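Local coordinates for protein lipolytic enzyme, g-d-s-l (Clostridium thermocellum, PDB 2W1W) that belongs to a lipolytic enzyme of the GDSL type and represents its family 6 carbohydrate-binding module, a calcium-holding beta-sandwich, at residues L56-A61 against D124-F129. Residues are numbered along the deposited sequence; the frame is centred on the assembly and turned at random.
Sequences LIFRYA and DYLKVF. With CA (calcium ion), chain C.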
loop_
_atom_site.group_PDB
_atom_site.type_symbol
_atom_site.label_atom_id
_atom_site.label_comp_id
_atom_site.label_asym_id
_atom_site.label_seq_id
_atom_site.Cartn_x
_atom_site.Cartn_y
_atom_site.Cartn_z
ATOM N N LEU A 56 5.213 8.509 -0.322
ATOM C CA LEU A 56 4.484 7.290 0.066
ATOM C C LEU A 56 4.910 6.162 -0.865
ATOM O O LEU A 56 4.598 6.166 -2.075
ATOM C CB LEU A 56 2.985 7.514 -0.076
ATOM C CG LEU A 56 2.338 8.759 0.603
ATOM C CD1 LEU A 56 0.843 8.864 0.282
ATOM C CD2 LEU A 56 2.569 8.772 2.088
ATOM N N ILE A 57 5.637 5.218 -0.277
ATOM C CA ILE A 57 6.210 4.110 -1.035
ATOM C C ILE A 57 5.681 2.792 -0.522
ATOM O O ILE A 57 5.757 2.482 0.647
ATOM C CB ILE A 57 7.722 4.179 -0.981
ATOM C CG1 ILE A 57 8.160 5.390 -1.818
ATOM C CG2 ILE A 57 8.340 2.888 -1.503
ATOM C CD1 ILE A 57 9.348 6.082 -1.310
ATOM N N PHE A 58 5.107 2.035 -1.441
ATOM C CA PHE A 58 4.599 0.715 -1.118
ATOM C C PHE A 58 5.577 -0.326 -1.632
ATOM O O PHE A 58 6.004 -0.283 -2.809
ATOM C CB PHE A 58 3.225 0.474 -1.802
ATOM C CG PHE A 58 2.151 1.393 -1.369
ATOM C CD1 PHE A 58 1.323 1.056 -0.304
ATOM C CD2 PHE A 58 1.922 2.580 -2.018
ATOM C CE1 PHE A 58 0.279 1.872 0.076
ATOM C CE2 PHE A 58 0.880 3.426 -1.607
ATOM C CZ PHE A 58 0.070 3.058 -0.538
ATOM N N ARG A 59 5.865 -1.313 -0.800
ATOM C CA ARG A 59 6.597 -2.485 -1.253
ATOM C C ARG A 59 5.565 -3.587 -1.488
ATOM O O ARG A 59 4.699 -3.812 -0.662
ATOM C CB ARG A 59 7.696 -2.889 -0.258
ATOM C CG ARG A 59 8.547 -4.080 -0.672
ATOM C CD ARG A 59 9.766 -4.287 0.261
ATOM N NE ARG A 59 10.726 -5.267 -0.298
ATOM C CZ ARG A 59 10.750 -6.567 -0.031
ATOM N NH1 ARG A 59 11.697 -7.342 -0.573
ATOM N NH2 ARG A 59 9.850 -7.101 0.770
ATOM N N TYR A 60 5.652 -4.217 -2.660
ATOM C CA TYR A 60 4.591 -5.094 -3.158
ATOM C C TYR A 60 5.118 -6.182 -4.077
ATOM O O TYR A 60 6.225 -6.091 -4.596
ATOM C CB TYR A 60 3.529 -4.259 -3.914
ATOM C CG TYR A 60 3.945 -3.940 -5.350
ATOM C CD1 TYR A 60 3.458 -4.703 -6.413
ATOM C CD2 TYR A 60 4.842 -2.923 -5.645
ATOM C CE1 TYR A 60 3.830 -4.469 -7.699
ATOM C CE2 TYR A 60 5.243 -2.707 -6.958
ATOM C CZ TYR A 60 4.711 -3.462 -7.982
ATOM O OH TYR A 60 5.089 -3.264 -9.278
ATOM N N ALA A 61 4.265 -7.181 -4.286
ATOM C CA ALA A 61 4.492 -8.211 -5.304
ATOM C C ALA A 61 3.286 -8.346 -6.171
ATOM O O ALA A 61 2.160 -8.242 -5.695
ATOM C CB ALA A 61 4.814 -9.584 -4.658
ATOM N N ASP A 124 3.511 -5.469 1.180
ATOM C CA ASP A 124 4.415 -5.732 2.300
ATOM C C ASP A 124 4.278 -4.679 3.402
ATOM O O ASP A 124 4.181 -5.002 4.592
ATOM C CB ASP A 124 5.861 -5.795 1.796
ATOM C CG ASP A 124 6.833 -6.364 2.793
ATOM O OD1 ASP A 124 6.417 -7.086 3.741
ATOM O OD2 ASP A 124 8.039 -6.038 2.626
ATOM N N TYR A 125 4.333 -3.424 2.970
ATOM C CA TYR A 125 4.273 -2.270 3.866
ATOM C C TYR A 125 4.085 -1.011 3.053
ATOM O O TYR A 125 4.204 -1.023 1.842
ATOM C CB TYR A 125 5.555 -2.126 4.700
ATOM C CG TYR A 125 6.866 -1.973 3.947
ATOM C CD1 TYR A 125 7.129 -0.863 3.159
ATOM C CD2 TYR A 125 7.880 -2.899 4.100
ATOM C CE1 TYR A 125 8.360 -0.676 2.553
ATOM C CE2 TYR A 125 9.114 -2.729 3.484
ATOM C CZ TYR A 125 9.337 -1.620 2.686
ATOM O OH TYR A 125 10.544 -1.430 2.043
ATOM N N LEU A 126 3.786 0.043 3.793
ATOM C CA LEU A 126 3.851 1.430 3.340
ATOM C C LEU A 126 4.985 2.137 4.102
ATOM O O LEU A 126 5.051 2.109 5.312
ATOM C CB LEU A 126 2.545 2.151 3.615
ATOM C CG LEU A 126 2.522 3.680 3.508
ATOM C CD1 LEU A 126 2.794 4.150 2.071
ATOM C CD2 LEU A 126 1.190 4.267 4.061
ATOM N N LYS A 127 5.886 2.733 3.342
ATOM C CA LYS A 127 7.015 3.501 3.864
ATOM C C LYS A 127 6.778 4.980 3.546
ATOM O O LYS A 127 6.491 5.344 2.419
ATOM C CB LYS A 127 8.292 2.981 3.155
ATOM C CG LYS A 127 9.557 3.628 3.539
ATOM C CD LYS A 127 10.677 3.067 2.679
ATOM C CE LYS A 127 11.241 1.825 3.159
ATOM N NZ LYS A 127 12.196 1.255 2.060
ATOM N N VAL A 128 6.900 5.823 4.572
ATOM C CA VAL A 128 6.655 7.284 4.462
ATOM C C VAL A 128 7.894 8.023 4.943
ATOM O O VAL A 128 8.427 7.750 6.009
ATOM C CB VAL A 128 5.450 7.713 5.314
ATOM C CG1 VAL A 128 5.173 9.199 5.174
ATOM C CG2 VAL A 128 4.214 6.829 4.950
ATOM N N PHE A 129 8.345 8.927 4.110
ATOM C CA PHE A 129 9.616 9.652 4.400
ATOM C C PHE A 129 9.327 10.902 5.266
ATOM O O PHE A 129 9.189 12.032 4.776
ATOM C CB PHE A 129 10.417 9.821 3.126
ATOM C CG PHE A 129 11.186 8.578 2.775
ATOM C CD1 PHE A 129 12.471 8.361 3.296
ATOM C CD2 PHE A 129 10.635 7.585 1.986
ATOM C CE1 PHE A 129 13.198 7.197 2.990
ATOM C CE2 PHE A 129 11.383 6.386 1.713
ATOM C CZ PHE A 129 12.620 6.205 2.214
HETATM CA CA CA C . 5.366 -6.880 5.749
HETATM O O HOH W 1 5.329 -5.446 7.355
#
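R59 NH2 is gripped by two acceptors: it makes a salt bridge to D124 OD2 at 2.8 Å and a hydrogen bond to G25 O. R59 gets there by running out extended from CG to NE, with CG anti to the backbone N (chi1 -178°), alongside D124. The carboxylate oxygen lies near the guanidinium plane, but NH2 meets it from above the carboxylate plane, the two groups being turned 59° apart. The other carboxylate oxygen, D124 OD1, binds the calcium ion at 2.3 Å. D124 gives the metal its backbone O as well; a water and the carbonyls of T27 and C30 complete the modelled shell.

The aliphatic stem of the same arginine lies over one face of the Y125 ring: CB, offset toward the rim, sits 3.8 Å from the ring centroid in a CH-pi contact, and CD lies beside the phenol oxygen. That oxygen accepts a hydrogen bond from K127 NZ.

Behind these side chains the strands run antiparallel, at the middle of a four-stranded sheet. I57 and K127 form a hydrogen-bonded pair, K127 N reaching I57 O at 2.7 Å and nearly straight. Near the metal comes a classic beta bulge: D124 and Y125 together face R59, whose O takes D124 N (2.7 Å) while its N bonds Y125 O. The bulged residue is thus the calcium ligand. On the face carrying L56, F58, L126 and V128, L126 CD1 stands over the F58 ring, 4.0 Å from its centroid, and L56 CD2 packs on V128 CG2. L126 and V128 go on to meet V46 of strand 41-48, so this face forms core between the sheets of the sandwich.

With calcium on one oxygen and arginine on the other, D124 is probably held as a carboxylate, its rotation fixed, and R59 serves as a second-shell residue tying the metal site to the neighbouring strand.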